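DyP (PDB 3VXJ) probably acts as a heme-dependent peroxidase that oxidises dyes and phenolic compounds, with heme b as its cofactor. Local coordinates at residues 17-22 against 64-69; 21-26 against 126-131; 28-33 against 147-152. One frame throughout, in Å; residues are numbered along the deposited sequence.

Contact 1: residues 17-22 against 64-69; sequences VGMKKQ and LAFVNL
Met-19 and Lys-21 both close on the ring of Phe-66. Lys-21 crosses the ring at about a right angle. Lys-21 CE sits over one face of Phe-66, 3.7 Å from the ring centroid, a CH-pi contact. The ammonium lies farther out: Lys-21 NZ is 4.5 Å from the centroid of the Phe-66 ring, 30° from the ring normal, so the cation-pi contact is off-centre. Lys-21 CG lies near Phe-66 CD2, and a bend at chi2 (-70°) lays the rest of the chain over the ring, with Lys-21 CE near Phe-66 CE2. At the ring edge, in its plane, the backbone O of Met-19 approaches Phe-66 CE2 at 3.5 Å. The contact joins the loop between helix 13-16 and strand 23-31 to strand 65-71, an outermost strand of the four-stranded antiparallel sheet in the N-terminal DyP domain. Met-19 slides past Phe-66 in the opposite sense. Its chain is extended beyond CG, chi2 -176°, which carries the methyl past the ring to the strand backbone, where Met-19 CE meets Phe-66 CB at 3.8 Å and Asn-68 N at 3.7 Å. It also rests against the amide of Asn-68. That amide is polar and buried, but well satisfied: ND2 bonds to Val-67 O and Thr-50 O, and OD1 accepts from Asp-14 N.

Contact 2: residues 21-26 against 126-131; sequences KQKERF and DQDDFL
In the ferredoxin-like DyP domain, helix 128-142 packs on the four-stranded sheet, against strand 23-31, and this contact is where the start of the helix meets the start of the strand. Arg-25 and Leu-131 pack together. The guanidinium of Arg-25 lies flat over the Leu-131 side chain, with Leu-131 CB 3.7 Å from Arg-25 CZ and over the centre of the group. Leu-131 CD1 reaches back to the strand and touches Lys-23 CB at 3.8 Å. The polar edge of Arg-25 is held by other residues: NE bonds to Ser-153 OG, and NH1 bonds to Thr-135 OG1 and forms a salt bridge with Asp-132. These bonds probably fix the rotation of the guanidinium above the leucine.

Lys-23 lies against the turn into the helix and crosses Asp-128 at about a right angle. Lys-23 CG is 3.5 Å from Asp-126 O. A bend at chi2 (-65°) then turns the chain, and Lys-23 CD lies 3.7 Å from Asp-128 OD1. The ammonium does not touch the carboxylate directly. A water links them, accepting from Lys-23 NZ at 2.9 Å and donating to Asp-128 OD2 at 2.7 Å. Gln-127, the N-cap residue, turns its NE2 back to Asp-126 O in a nearly straight bond of 172°. Before the strand, Lys-21 NZ makes a weak salt bridge with Asp-126 OD1 at 3.3 Å.

Three basic residues of the strand segment thus face a helix start rich in aspartate. Arg-25, gripped by Ser-153, Thr-135 and Asp-132, is probably held firmly in place. Weaker attraction is likely from Lys-21, whose bond is long, and from Lys-23, which reaches Asp-128 OD2 by way of a water.

Contact 3: residues 28-33 against 147-152; sequences FFQVND and TQVQAL
Backbone hydrogen bonds join Phe-28 and Gln-30 to residues 147-150. Gln-30 and Thr-147 form a reciprocal pair: Gln-30 N to Thr-147 O and Thr-147 N to Gln-30 O, both 2.9 Å. Phe-28 N gives to Gln-150 O at 2.8 Å. Phe-28 O takes Val-149 N at 2.9 Å and, weakly, Gln-150 N. Val-149 and Gln-150 thus both face Phe-28, a classic beta bulge between antiparallel strands 23-31 and 146-155, the latter an outermost strand of the sheet.

One side-chain bond extends the pairing: Asn-32 ND2 gives to Thr-147 OG1 at 2.9 Å, with the hydroxyl in the amide plane.

Apolar contacts lie around the bulge. Phe-28 CB meets Val-149 CG2 at 4.0 Å, and Phe-28 CE2 meets Leu-152 CD1 at 3.9 Å. With CG anti to the carbonyl carbon (chi1 -60°), the Phe-28 ring reaches Leu-152 and stands edge-to-face with Phe-112 and Phe-220. A serine here would probably take the ring contact from Leu-152, Phe-112 and Phe-220 and open a gap beside the bulge. Gln-30 crosses Val-149 at about a right angle, with Gln-30 CG 3.7 Å from Val-149 CG1.

In the fold
From the N terminus, residues 17-33 start all three contacts in turn. Contact 1 closes the shortest loop, back from strand 65-71 to the segment before strand 23-31. Contact 2 starts from an overlapping segment, sharing Lys-21 and Gln-22, and its longer loop returns at the start of helix 128-142. Contact 3 begins farther along strand 23-31 and returns at strand 146-155, which follows that helix. It therefore crosses both the others. Contacts 2 and 3 are continuous: Phe-26 N probably bonds to Leu-152 O. Contacts 1 and 3 meet where Leu-69 packs on Phe-29. Together they tie the loop before strand 23-31, that strand, both outermost strands and helix 128-142 of the DyP domain.

Contact 1: residues 17-22 against 64-69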
loop_
_atom_site.group_PDB
_atom_site.type_symbol
_atom_site.label_atom_id
_atom_site.label_comp_id
_atom_site.label_asym_id
_atom_site.label_seq_id
_atom_site.Cartn_x
_atom_site.Cartn_y
_atom_site.Cartn_z
ATOM N N VAL A 17 0.425 11.841 6.240
ATOM C CA VAL A 17 1.077 11.451 7.482
ATOM C C VAL A 17 0.891 9.958 7.744
ATOM O O VAL A 17 1.822 9.274 8.178
ATOM C CB VAL A 17 0.546 12.301 8.668
ATOM C CG1 VAL A 17 1.247 11.926 9.969
ATOM C CG2 VAL A 17 0.722 13.789 8.381
ATOM N N GLY A 18 -0.312 9.461 7.473
ATOM C CA GLY A 18 -0.657 8.067 7.747
ATOM C C GLY A 18 -1.218 7.932 9.148
ATOM O O GLY A 18 -0.648 8.467 10.105
ATOM N N MET A 19 -2.325 7.206 9.278
ATOM C CA MET A 19 -2.982 7.051 10.580
ATOM C C MET A 19 -2.118 6.319 11.606
ATOM O O MET A 19 -2.126 6.676 12.789
ATOM C CB MET A 19 -4.336 6.360 10.430
ATOM C CG MET A 19 -5.389 7.216 9.744
ATOM S SD MET A 19 -6.983 6.400 9.715
ATOM C CE MET A 19 -7.979 7.662 8.931
ATOM N N LYS A 20 -1.368 5.313 11.156
ATOM C CA LYS A 20 -0.478 4.523 12.033
ATOM C C LYS A 20 -1.187 4.007 13.292
ATOM O O LYS A 20 -0.582 3.886 14.358
ATOM C CB LYS A 20 0.778 5.315 12.422
ATOM C CG LYS A 20 1.639 5.766 11.256
ATOM C CD LYS A 20 2.955 6.348 11.748
ATOM C CE LYS A 20 3.685 7.088 10.637
ATOM N NZ LYS A 20 3.967 6.217 9.459
ATOM N N LYS A 21 -2.471 3.704 13.159
ATOM C CA LYS A 21 -3.243 3.157 14.262
ATOM C C LYS A 21 -3.199 1.635 14.254
ATOM O O LYS A 21 -3.090 1.016 13.192
ATOM C CB LYS A 21 -4.690 3.654 14.202
ATOM C CG LYS A 21 -4.871 5.110 14.612
ATOM C CD LYS A 21 -4.643 5.330 16.102
ATOM C CE LYS A 21 -5.491 6.480 16.600
ATOM N NZ LYS A 21 -5.238 6.792 18.029
ATOM N N GLN A 22 -3.288 1.041 15.442
ATOM C CA GLN A 22 -3.233 -0.416 15.594
ATOM C C GLN A 22 -4.391 -1.155 14.912
ATOM O O GLN A 22 -4.233 -2.303 14.496
ATOM C CB GLN A 22 -3.170 -0.791 17.078
ATOM C CG GLN A 22 -1.815 -0.522 17.749
ATOM C CD GLN A 22 -0.818 -1.647 17.534
ATOM O OE1 GLN A 22 -1.102 -2.811 17.829
ATOM N NE2 GLN A 22 0.359 -1.305 17.020
ATOM N N LEU A 64 -9.965 9.712 19.754
ATOM C CA LEU A 64 -9.822 8.277 19.955
ATOM C C LEU A 64 -9.768 7.530 18.625
ATOM O O LEU A 64 -9.151 6.475 18.524
ATOM C CB LEU A 64 -10.973 7.750 20.807
ATOM C CG LEU A 64 -10.873 6.298 21.276
ATOM C CD1 LEU A 64 -9.635 6.079 22.144
ATOM C CD2 LEU A 64 -12.127 5.931 22.041
ATOM N N ALA A 65 -10.423 8.086 17.611
ATOM C CA ALA A 65 -10.352 7.537 16.268
ATOM C C ALA A 65 -10.138 8.630 15.235
ATOM O O ALA A 65 -10.616 9.754 15.384
ATOM C CB ALA A 65 -11.600 6.720 15.950
ATOM N N PHE A 66 -9.408 8.274 14.183
ATOM C CA PHE A 66 -9.221 9.132 13.028
ATOM C C PHE A 66 -10.181 8.648 11.959
ATOM O O PHE A 66 -10.352 7.438 11.775
ATOM C CB PHE A 66 -7.792 9.014 12.484
ATOM C CG PHE A 66 -6.708 9.273 13.503
ATOM C CD1 PHE A 66 -6.884 10.199 14.532
ATOM C CD2 PHE A 66 -5.488 8.603 13.412
ATOM C CE1 PHE A 66 -5.869 10.442 15.460
ATOM C CE2 PHE A 66 -4.463 8.842 14.337
ATOM C CZ PHE A 66 -4.658 9.766 15.363
ATOM N N VAL A 67 -10.792 9.576 11.231
ATOM C CA VAL A 67 -11.643 9.191 10.099
ATOM C C VAL A 67 -11.270 9.968 8.843
ATOM O O VAL A 67 -11.097 11.183 8.876
ATOM C CB VAL A 67 -13.160 9.368 10.391
ATOM C CG1 VAL A 67 -13.996 8.736 9.261
ATOM C CG2 VAL A 67 -13.528 8.752 11.743
ATOM N N ASN A 68 -11.102 9.234 7.744
ATOM C CA ASN A 68 -10.954 9.815 6.418
ATOM C C ASN A 68 -12.037 9.244 5.499
ATOM O O ASN A 68 -12.676 8.239 5.827
ATOM C CB ASN A 68 -9.558 9.544 5.848
ATOM C CG ASN A 68 -8.468 10.485 6.398
ATOM O OD1 ASN A 68 -7.323 10.399 5.955
ATOM N ND2 ASN A 68 -8.801 11.360 7.371
ATOM N N LEU A 69 -12.240 9.888 4.353
ATOM C CA LEU A 69 -13.363 9.573 3.484
ATOM C C LEU A 69 -13.000 9.774 2.020
ATOM O O LEU A 69 -12.553 10.853 1.617
ATOM C CB LEU A 69 -14.581 10.432 3.863
ATOM C CG LEU A 69 -15.846 10.385 2.994
ATOM C CD1 LEU A 69 -16.479 8.994 2.975
ATOM C CD2 LEU A 69 -16.842 11.402 3.510
#

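Contact 2: residues 21-26 against 126-131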
loop_
_atom_site.group_PDB
_atom_site.type_symbol
_atom_site.label_atom_id
_atom_site.label_comp_id
_atom_site.label_asym_id
_atom_site.label_seq_id
_atom_site.Cartn_x
_atom_site.Cartn_y
_atom_site.Cartn_z
ATOM N N LYS A 21 -2.471 3.704 13.159
ATOM C CA LYS A 21 -3.243 3.157 14.262
ATOM C C LYS A 21 -3.199 1.635 14.254
ATOM O O LYS A 21 -3.090 1.016 13.192
ATOM C CB LYS A 21 -4.690 3.654 14.202
ATOM C CG LYS A 21 -4.871 5.110 14.612
ATOM C CD LYS A 21 -4.643 5.330 16.102
ATOM C CE LYS A 21 -5.491 6.480 16.600
ATOM N NZ LYS A 21 -5.238 6.792 18.029
ATOM N N GLN A 22 -3.288 1.041 15.442
ATOM C CA GLN A 22 -3.233 -0.416 15.594
ATOM C C GLN A 22 -4.391 -1.155 14.912
ATOM O O GLN A 22 -4.233 -2.303 14.496
ATOM C CB GLN A 22 -3.170 -0.791 17.078
ATOM C CG GLN A 22 -1.815 -0.522 17.749
ATOM C CD GLN A 22 -0.818 -1.647 17.534
ATOM O OE1 GLN A 22 -1.102 -2.811 17.829
ATOM N NE2 GLN A 22 0.359 -1.305 17.020
ATOM N N LYS A 23 -5.551 -0.504 14.816
ATOM C CA LYS A 23 -6.733 -1.101 14.194
ATOM C C LYS A 23 -7.246 -0.164 13.117
ATOM O O LYS A 23 -7.154 1.052 13.253
ATOM C CB LYS A 23 -7.847 -1.327 15.222
ATOM C CG LYS A 23 -7.424 -1.973 16.546
ATOM C CD LYS A 23 -6.934 -3.402 16.358
ATOM C CE LYS A 23 -6.635 -4.035 17.702
ATOM N NZ LYS A 23 -6.124 -5.436 17.591
ATOM N N GLU A 24 -7.783 -0.714 12.037
ATOM C CA GLU A 24 -8.397 0.140 11.029
ATOM C C GLU A 24 -9.570 -0.581 10.398
ATOM O O GLU A 24 -9.520 -1.807 10.224
ATOM C CB GLU A 24 -7.371 0.539 9.962
ATOM C CG GLU A 24 -7.824 1.637 9.010
ATOM C CD GLU A 24 -6.761 2.007 7.997
ATOM O OE1 GLU A 24 -5.688 1.364 7.965
ATOM O OE2 GLU A 24 -7.005 2.937 7.207
ATOM N N ARG A 25 -10.621 0.171 10.074
ATOM C CA ARG A 25 -11.792 -0.379 9.398
ATOM C C ARG A 25 -12.111 0.448 8.166
ATOM O O ARG A 25 -12.085 1.685 8.194
ATOM C CB ARG A 25 -13.001 -0.395 10.330
ATOM C CG ARG A 25 -14.252 -1.027 9.705
ATOM C CD ARG A 25 -15.346 -1.231 10.735
ATOM N NE ARG A 25 -14.954 -2.227 11.721
ATOM C CZ ARG A 25 -15.580 -2.426 12.876
ATOM N NH1 ARG A 25 -16.636 -1.690 13.199
ATOM N NH2 ARG A 25 -15.140 -3.362 13.709
ATOM N N PHE A 26 -12.399 -0.253 7.078
ATOM C CA PHE A 26 -12.800 0.371 5.832
ATOM C C PHE A 26 -14.282 0.067 5.657
ATOM O O PHE A 26 -14.672 -1.096 5.508
ATOM C CB PHE A 26 -11.987 -0.203 4.676
ATOM C CG PHE A 26 -10.499 0.045 4.788
ATOM C CD1 PHE A 26 -9.921 1.115 4.120
ATOM C CD2 PHE A 26 -9.689 -0.774 5.582
ATOM C CE1 PHE A 26 -8.551 1.365 4.223
ATOM C CE2 PHE A 26 -8.316 -0.529 5.694
ATOM C CZ PHE A 26 -7.752 0.538 5.017
ATOM N N ASP A 126 -7.514 2.463 18.231
ATOM C CA ASP A 126 -6.647 1.617 19.036
ATOM C C ASP A 126 -7.239 0.243 19.352
ATOM O O ASP A 126 -6.489 -0.674 19.700
ATOM C CB ASP A 126 -6.313 2.328 20.349
ATOM C CG ASP A 126 -5.394 3.533 20.171
ATOM O OD1 ASP A 126 -4.743 3.675 19.114
ATOM O OD2 ASP A 126 -5.319 4.348 21.114
ATOM N N GLN A 127 -8.566 0.111 19.275
ATOM C CA GLN A 127 -9.271 -1.114 19.674
ATOM C C GLN A 127 -10.471 -1.357 18.767
ATOM O O GLN A 127 -11.080 -0.407 18.275
ATOM C CB GLN A 127 -9.764 -1.026 21.124
ATOM C CG GLN A 127 -8.669 -0.835 22.186
ATOM C CD GLN A 127 -7.862 -2.100 22.484
ATOM O OE1 GLN A 127 -8.131 -2.793 23.458
ATOM N NE2 GLN A 127 -6.868 -2.395 21.645
ATOM N N ASP A 128 -10.820 -2.626 18.578
ATOM C CA ASP A 128 -11.975 -2.993 17.768
ATOM C C ASP A 128 -13.281 -2.391 18.296
ATOM O O ASP A 128 -14.118 -1.943 17.520
ATOM C CB ASP A 128 -12.086 -4.510 17.646
ATOM C CG ASP A 128 -11.019 -5.100 16.761
ATOM O OD1 ASP A 128 -10.492 -4.379 15.888
ATOM O OD2 ASP A 128 -10.714 -6.297 16.933
ATOM N N ASP A 129 -13.444 -2.348 19.619
ATOM C CA ASP A 129 -14.634 -1.734 20.200
ATOM C C ASP A 129 -14.780 -0.263 19.803
ATOM O O ASP A 129 -15.894 0.220 19.618
ATOM C CB ASP A 129 -14.622 -1.865 21.728
ATOM C CG ASP A 129 -14.840 -3.296 22.205
ATOM O OD1 ASP A 129 -14.485 -3.579 23.363
ATOM O OD2 ASP A 129 -15.351 -4.141 21.432
ATOM N N PHE A 130 -13.654 0.440 19.677
ATOM C CA PHE A 130 -13.679 1.846 19.273
ATOM C C PHE A 130 -14.061 1.971 17.796
ATOM O O PHE A 130 -14.806 2.880 17.420
ATOM C CB PHE A 130 -12.337 2.538 19.545
ATOM C CG PHE A 130 -11.800 2.361 20.957
ATOM C CD1 PHE A 130 -12.621 2.011 22.041
ATOM C CD2 PHE A 130 -10.453 2.584 21.199
ATOM C CE1 PHE A 130 -12.095 1.864 23.329
ATOM C CE2 PHE A 130 -9.922 2.443 22.480
ATOM C CZ PHE A 130 -10.740 2.086 23.542
ATOM N N LEU A 131 -13.559 1.059 16.962
ATOM C CA LEU A 131 -14.025 0.967 15.577
ATOM C C LEU A 131 -15.541 0.813 15.534
ATOM O O LEU A 131 -16.203 1.499 14.759
ATOM C CB LEU A 131 -13.368 -0.201 14.839
ATOM C CG LEU A 131 -11.851 -0.156 14.631
ATOM C CD1 LEU A 131 -11.424 -1.409 13.900
ATOM C CD2 LEU A 131 -11.401 1.088 13.873
HETATM O O HOH W 1 -8.217 -7.003 16.240
#

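Contact 3: residues 28-33 against 147-152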
loop_
_atom_site.group_PDB
_atom_site.type_symbol
_atom_site.label_atom_id
_atom_site.label_comp_id
_atom_site.label_asym_id
_atom_site.label_seq_id
_atom_site.Cartn_x
_atom_site.Cartn_y
_atom_site.Cartn_z
ATOM N N PHE A 28 -17.260 0.438 3.389
ATOM C CA PHE A 28 -17.639 0.697 2.005
ATOM C C PHE A 28 -19.137 0.910 1.934
ATOM O O PHE A 28 -19.897 0.161 2.539
ATOM C CB PHE A 28 -17.193 -0.455 1.094
ATOM C CG PHE A 28 -15.704 -0.687 1.110
ATOM C CD1 PHE A 28 -14.862 0.057 0.288
ATOM C CD2 PHE A 28 -15.139 -1.601 1.996
ATOM C CE1 PHE A 28 -13.484 -0.139 0.321
ATOM C CE2 PHE A 28 -13.769 -1.794 2.037
ATOM C CZ PHE A 28 -12.938 -1.068 1.208
ATOM N N PHE A 29 -19.561 1.931 1.201
ATOM C CA PHE A 29 -20.967 2.293 1.192
ATOM C C PHE A 29 -21.477 2.683 -0.184
ATOM O O PHE A 29 -20.698 2.994 -1.104
ATOM C CB PHE A 29 -21.246 3.415 2.215
ATOM C CG PHE A 29 -20.604 4.730 1.870
ATOM C CD1 PHE A 29 -21.295 5.677 1.111
ATOM C CD2 PHE A 29 -19.303 5.022 2.276
ATOM C CE1 PHE A 29 -20.711 6.882 0.768
ATOM C CE2 PHE A 29 -18.717 6.236 1.947
ATOM C CZ PHE A 29 -19.416 7.165 1.182
ATOM N N GLN A 30 -22.801 2.644 -0.300
ATOM C CA GLN A 30 -23.550 3.227 -1.398
ATOM C C GLN A 30 -24.368 4.384 -0.857
ATOM O O GLN A 30 -24.871 4.320 0.270
ATOM C CB GLN A 30 -24.559 2.227 -1.949
ATOM C CG GLN A 30 -24.049 1.017 -2.641
ATOM C CD GLN A 30 -25.205 0.183 -3.187
ATOM O OE1 GLN A 30 -26.175 0.723 -3.732
ATOM N NE2 GLN A 30 -25.111 -1.133 -3.036
ATOM N N VAL A 31 -24.545 5.414 -1.677
ATOM C CA VAL A 31 -25.447 6.518 -1.361
ATOM C C VAL A 31 -26.860 6.165 -1.828
ATOM O O VAL A 31 -27.064 5.841 -2.993
ATOM C CB VAL A 31 -24.992 7.824 -2.058
ATOM C CG1 VAL A 31 -25.992 8.955 -1.820
ATOM C CG2 VAL A 31 -23.606 8.244 -1.591
ATOM N N ASN A 32 -27.825 6.233 -0.910
ATOM C CA ASN A 32 -29.231 5.980 -1.236
ATOM C C ASN A 32 -30.013 7.245 -1.555
ATOM O O ASN A 32 -30.959 7.211 -2.332
ATOM C CB ASN A 32 -29.931 5.254 -0.086
ATOM C CG ASN A 32 -29.318 3.906 0.219
ATOM O OD1 ASN A 32 -29.001 3.126 -0.683
ATOM N ND2 ASN A 32 -29.162 3.613 1.500
ATOM N N ASP A 33 -29.616 8.357 -0.941
ATOM C CA ASP A 33 -30.361 9.611 -1.010
ATOM C C ASP A 33 -29.313 10.718 -0.968
ATOM O O ASP A 33 -28.719 10.969 0.079
ATOM C CB ASP A 33 -31.330 9.677 0.192
ATOM C CG ASP A 33 -32.225 10.920 0.208
ATOM O OD1 ASP A 33 -31.804 12.024 -0.186
ATOM O OD2 ASP A 33 -33.377 10.787 0.679
ATOM N N THR A 147 -26.094 2.867 2.482
ATOM C CA THR A 147 -26.083 1.450 2.829
ATOM C C THR A 147 -24.623 1.044 2.947
ATOM O O THR A 147 -23.814 1.291 2.043
ATOM C CB THR A 147 -26.796 0.582 1.772
ATOM O OG1 THR A 147 -28.185 0.925 1.737
ATOM C CG2 THR A 147 -26.671 -0.905 2.102
ATOM N N GLN A 148 -24.281 0.441 4.075
ATOM C CA GLN A 148 -22.947 -0.080 4.289
ATOM C C GLN A 148 -22.894 -1.466 3.650
ATOM O O GLN A 148 -23.532 -2.410 4.131
ATOM C CB GLN A 148 -22.629 -0.098 5.786
ATOM C CG GLN A 148 -22.583 1.317 6.386
ATOM C CD GLN A 148 -22.547 1.347 7.900
ATOM O OE1 GLN A 148 -21.868 0.542 8.539
ATOM N NE2 GLN A 148 -23.271 2.297 8.483
ATOM N N VAL A 149 -22.177 -1.563 2.533
ATOM C CA VAL A 149 -22.174 -2.777 1.707
ATOM C C VAL A 149 -21.107 -3.787 2.127
ATOM O O VAL A 149 -21.213 -4.981 1.817
ATOM C CB VAL A 149 -22.077 -2.452 0.184
ATOM C CG1 VAL A 149 -23.309 -1.665 -0.269
ATOM C CG2 VAL A 149 -20.795 -1.680 -0.157
ATOM N N GLN A 150 -20.082 -3.303 2.830
ATOM C CA GLN A 150 -19.015 -4.160 3.346
ATOM C C GLN A 150 -18.145 -3.368 4.299
ATOM O O GLN A 150 -17.892 -2.184 4.078
ATOM C CB GLN A 150 -18.154 -4.694 2.194
ATOM C CG GLN A 150 -16.923 -5.510 2.593
ATOM C CD GLN A 150 -17.274 -6.873 3.138
ATOM O OE1 GLN A 150 -17.705 -7.004 4.283
ATOM N NE2 GLN A 150 -17.085 -7.904 2.323
ATOM N N ALA A 151 -17.690 -4.021 5.358
ATOM C CA ALA A 151 -16.645 -3.467 6.203
ATOM C C ALA A 151 -15.487 -4.450 6.223
ATOM O O ALA A 151 -15.689 -5.644 6.455
ATOM C CB ALA A 151 -17.165 -3.215 7.599
ATOM N N LEU A 152 -14.280 -3.953 5.965
ATOM C CA LEU A 152 -13.077 -4.764 6.080
ATOM C C LEU A 152 -12.240 -4.181 7.195
ATOM O O LEU A 152 -11.923 -2.986 7.171
ATOM C CB LEU A 152 -12.294 -4.794 4.761
ATOM C CG LEU A 152 -12.953 -5.461 3.545
ATOM C CD1 LEU A 152 -12.077 -5.337 2.311
ATOM C CD2 LEU A 152 -13.301 -6.929 3.804
#